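Local coordinates for protein spermidine N(1)-acetyltransferase (PDB 3K9U) that transfers an acetyl group from acetyl-CoA to polyamines such as spermidine, protecting the cell against polyamine toxicity, at residues Val133-Tyr138 / Ser151-Glu156. Residues are numbered along the deposited sequence; the frame is centred on the assembly and turned at random.
Sequences VGFSFY and SDFIME. With ACO (acetyl coenzyme *a), chain G.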
# COMPACT_ATOMS: atom_id res chain seq x y z
N VAL A 133 4.30 4.56 9.36
CA VAL A 133 3.68 5.09 8.12
C VAL A 133 3.21 6.54 8.29
O VAL A 133 3.62 7.43 7.57
CB VAL A 133 2.45 4.18 7.70
CG1 VAL A 133 1.72 4.77 6.50
CG2 VAL A 133 2.92 2.67 7.40
N GLY A 134 2.34 6.76 9.26
CA GLY A 134 1.92 8.11 9.63
C GLY A 134 3.04 9.01 10.11
O GLY A 134 3.13 10.15 9.69
N PHE A 135 3.90 8.50 10.99
CA PHE A 135 4.92 9.35 11.65
C PHE A 135 5.89 9.90 10.62
O PHE A 135 6.23 11.09 10.65
CB PHE A 135 5.68 8.61 12.73
CG PHE A 135 6.76 9.43 13.38
CD1 PHE A 135 8.08 9.09 13.24
CD2 PHE A 135 6.46 10.51 14.14
CE1 PHE A 135 9.10 9.86 13.85
CE2 PHE A 135 7.45 11.27 14.76
CZ PHE A 135 8.78 10.93 14.61
N SER A 136 6.29 9.03 9.68
CA SER A 136 7.25 9.40 8.63
C SER A 136 6.59 10.30 7.60
O SER A 136 7.21 11.17 7.08
CB SER A 136 7.89 8.17 8.00
OG SER A 136 6.93 7.36 7.35
N PHE A 137 5.29 10.10 7.35
CA PHE A 137 4.58 11.00 6.45
C PHE A 137 4.59 12.44 6.98
O PHE A 137 4.80 13.39 6.22
CB PHE A 137 3.15 10.53 6.21
CG PHE A 137 2.25 11.59 5.61
CD1 PHE A 137 1.41 12.35 6.44
CD2 PHE A 137 2.25 11.84 4.23
CE1 PHE A 137 0.56 13.34 5.91
CE2 PHE A 137 1.39 12.82 3.67
CZ PHE A 137 0.55 13.58 4.52
N TYR A 138 4.38 12.60 8.27
CA TYR A 138 4.36 13.94 8.88
C TYR A 138 5.71 14.60 8.93
O TYR A 138 5.79 15.81 8.68
CB TYR A 138 3.79 13.88 10.29
CG TYR A 138 2.34 13.54 10.32
CD1 TYR A 138 1.41 14.24 9.56
CD2 TYR A 138 1.88 12.50 11.13
CE1 TYR A 138 0.08 13.90 9.59
CE2 TYR A 138 0.56 12.15 11.16
CZ TYR A 138 -0.33 12.85 10.41
OH TYR A 138 -1.65 12.48 10.50
N SER A 151 1.63 6.65 24.69
CA SER A 151 2.21 5.98 23.51
C SER A 151 2.29 6.87 22.25
O SER A 151 2.76 6.42 21.22
CB SER A 151 1.45 4.69 23.22
OG SER A 151 0.11 4.98 22.96
N ASP A 152 1.84 8.11 22.33
CA ASP A 152 1.94 9.05 21.22
C ASP A 152 3.13 10.00 21.25
O ASP A 152 3.66 10.36 22.31
CB ASP A 152 0.72 9.96 21.20
CG ASP A 152 -0.58 9.22 21.07
OD1 ASP A 152 -0.60 8.06 20.59
OD2 ASP A 152 -1.61 9.84 21.42
N PHE A 153 3.50 10.46 20.06
CA PHE A 153 4.35 11.62 19.88
C PHE A 153 3.49 12.83 19.53
O PHE A 153 2.60 12.75 18.68
CB PHE A 153 5.31 11.41 18.69
CG PHE A 153 6.43 10.47 18.94
CD1 PHE A 153 6.85 9.62 17.92
CD2 PHE A 153 7.11 10.45 20.13
CE1 PHE A 153 7.91 8.76 18.11
CE2 PHE A 153 8.14 9.57 20.33
CZ PHE A 153 8.54 8.73 19.31
N ILE A 154 3.82 13.96 20.12
CA ILE A 154 3.13 15.20 19.80
C ILE A 154 3.99 15.93 18.76
O ILE A 154 5.17 16.17 19.00
CB ILE A 154 2.93 16.09 21.07
CG1 ILE A 154 2.02 15.38 22.08
CG2 ILE A 154 2.36 17.47 20.71
CD1 ILE A 154 1.99 16.05 23.47
N MET A 155 3.42 16.24 17.61
CA MET A 155 4.18 16.95 16.57
C MET A 155 3.58 18.31 16.28
O MET A 155 2.38 18.51 16.44
CB MET A 155 4.25 16.12 15.29
CG MET A 155 4.80 14.73 15.49
SD MET A 155 4.88 13.76 13.97
CE MET A 155 6.39 14.40 13.20
N GLU A 156 4.43 19.24 15.85
CA GLU A 156 4.03 20.58 15.51
C GLU A 156 4.69 21.03 14.24
O GLU A 156 5.81 20.64 13.93
CB GLU A 156 4.36 21.59 16.65
CG GLU A 156 3.64 21.26 17.97
CD GLU A 156 3.88 22.26 19.13
OE1 GLU A 156 4.14 23.47 18.90
OE2 GLU A 156 3.80 21.80 20.30
N1A ACO G . 3.86 2.01 3.42
C2A ACO G . 4.85 2.62 4.10
N3A ACO G . 4.96 3.96 4.17
C4A ACO G . 4.06 4.77 3.58
C5A ACO G . 2.97 4.14 2.84
C6A ACO G . 2.90 2.67 2.79
N6A ACO G . 1.93 2.01 2.12
N7A ACO G . 2.23 5.11 2.35
C8A ACO G . 2.80 6.27 2.72
N9A ACO G . 3.89 6.08 3.48
C1B ACO G . 4.73 7.19 4.03
C2B ACO G . 6.22 7.11 3.65
O2B ACO G . 7.05 7.79 4.62
C3B ACO G . 6.31 7.82 2.33
O3B ACO G . 7.63 8.32 2.09
P3B ACO G . 8.62 7.38 1.20
O7A ACO G . 8.14 7.63 -0.17
O8A ACO G . 8.38 5.97 1.72
O9A ACO G . 9.97 7.98 1.57
C4B ACO G . 5.21 8.87 2.42
O4B ACO G . 4.32 8.44 3.46
C5B ACO G . 4.43 9.03 1.13
O5B ACO G . 3.73 10.29 1.10
P1A ACO G . 2.23 10.39 0.53
O1A ACO G . 2.09 9.58 -0.75
O2A ACO G . 1.79 11.83 0.52
O3A ACO G . 1.46 9.61 1.74
P2A ACO G . -0.08 9.10 1.63
O4A ACO G . -0.03 7.60 1.75
O5A ACO G . -0.80 9.78 0.47
O6A ACO G . -0.71 9.69 2.97
CBP ACO G . -1.06 8.79 5.15
CCP ACO G . -0.09 9.51 4.23
CDP ACO G . -0.44 8.66 6.53
CEP ACO G . -2.31 9.66 5.25
CAP ACO G . -1.43 7.40 4.57
OAP ACO G . -0.27 6.60 4.31
C9P ACO G . -2.36 6.62 5.44
O9P ACO G . -3.56 6.85 5.40
N8P ACO G . -1.82 5.72 6.23
C7P ACO G . -2.55 4.93 7.19
C6P ACO G . -3.28 5.73 8.26
C5P ACO G . -2.40 6.64 9.10
O5P ACO G . -1.32 6.28 9.53
N4P ACO G . -2.91 7.84 9.37
C3P ACO G . -2.24 8.78 10.27
C2P ACO G . -2.75 8.58 11.70
S1P ACO G . -2.19 9.86 12.79
C ACO G . -3.47 10.97 12.80
O ACO G . -4.50 10.68 12.21
CH3 ACO G . -3.35 12.29 13.55
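F135 meets F153 and M155, and Y138, one turn on, meets M155, so that in this GNAT fold helix 132-139 packs against strand 152-158 on one flank and acetyl-CoA on the other. Helix and strand run at 22° to each other and are joined through apolar side chains, without a hydrogen bond between them. The aromatic pair is oblique: the rings of F135 and F153 are inclined at 45°, and F153 CD1 lies over one face of F135, 3.6 Å from CE2. Two Met-aromatic contacts follow, since M155, bent at its thioether, brings SD obliquely to the F135 ring, 3.6 Å from CD2, and also to Y138. On the cofactor side, S136 OG accepts a 2.8 Å hydrogen bond from ACO O2B, while F137 lays a ring face under ACO CCP, 3.3 Å above its plane. Without the ring, as with an alanine at F137, the start of the pantetheine arm would probably lose its apolar floor and be freer to shift. Y138, probably the proton donor, has its ring edge beside ACO S1P; CB lies 3.8 Å from M155 SD, and with CG anti to the carbonyl carbon (chi1 -67°) the ring swings away from the strand, bringing OH to 3.3 Å from C of ACO.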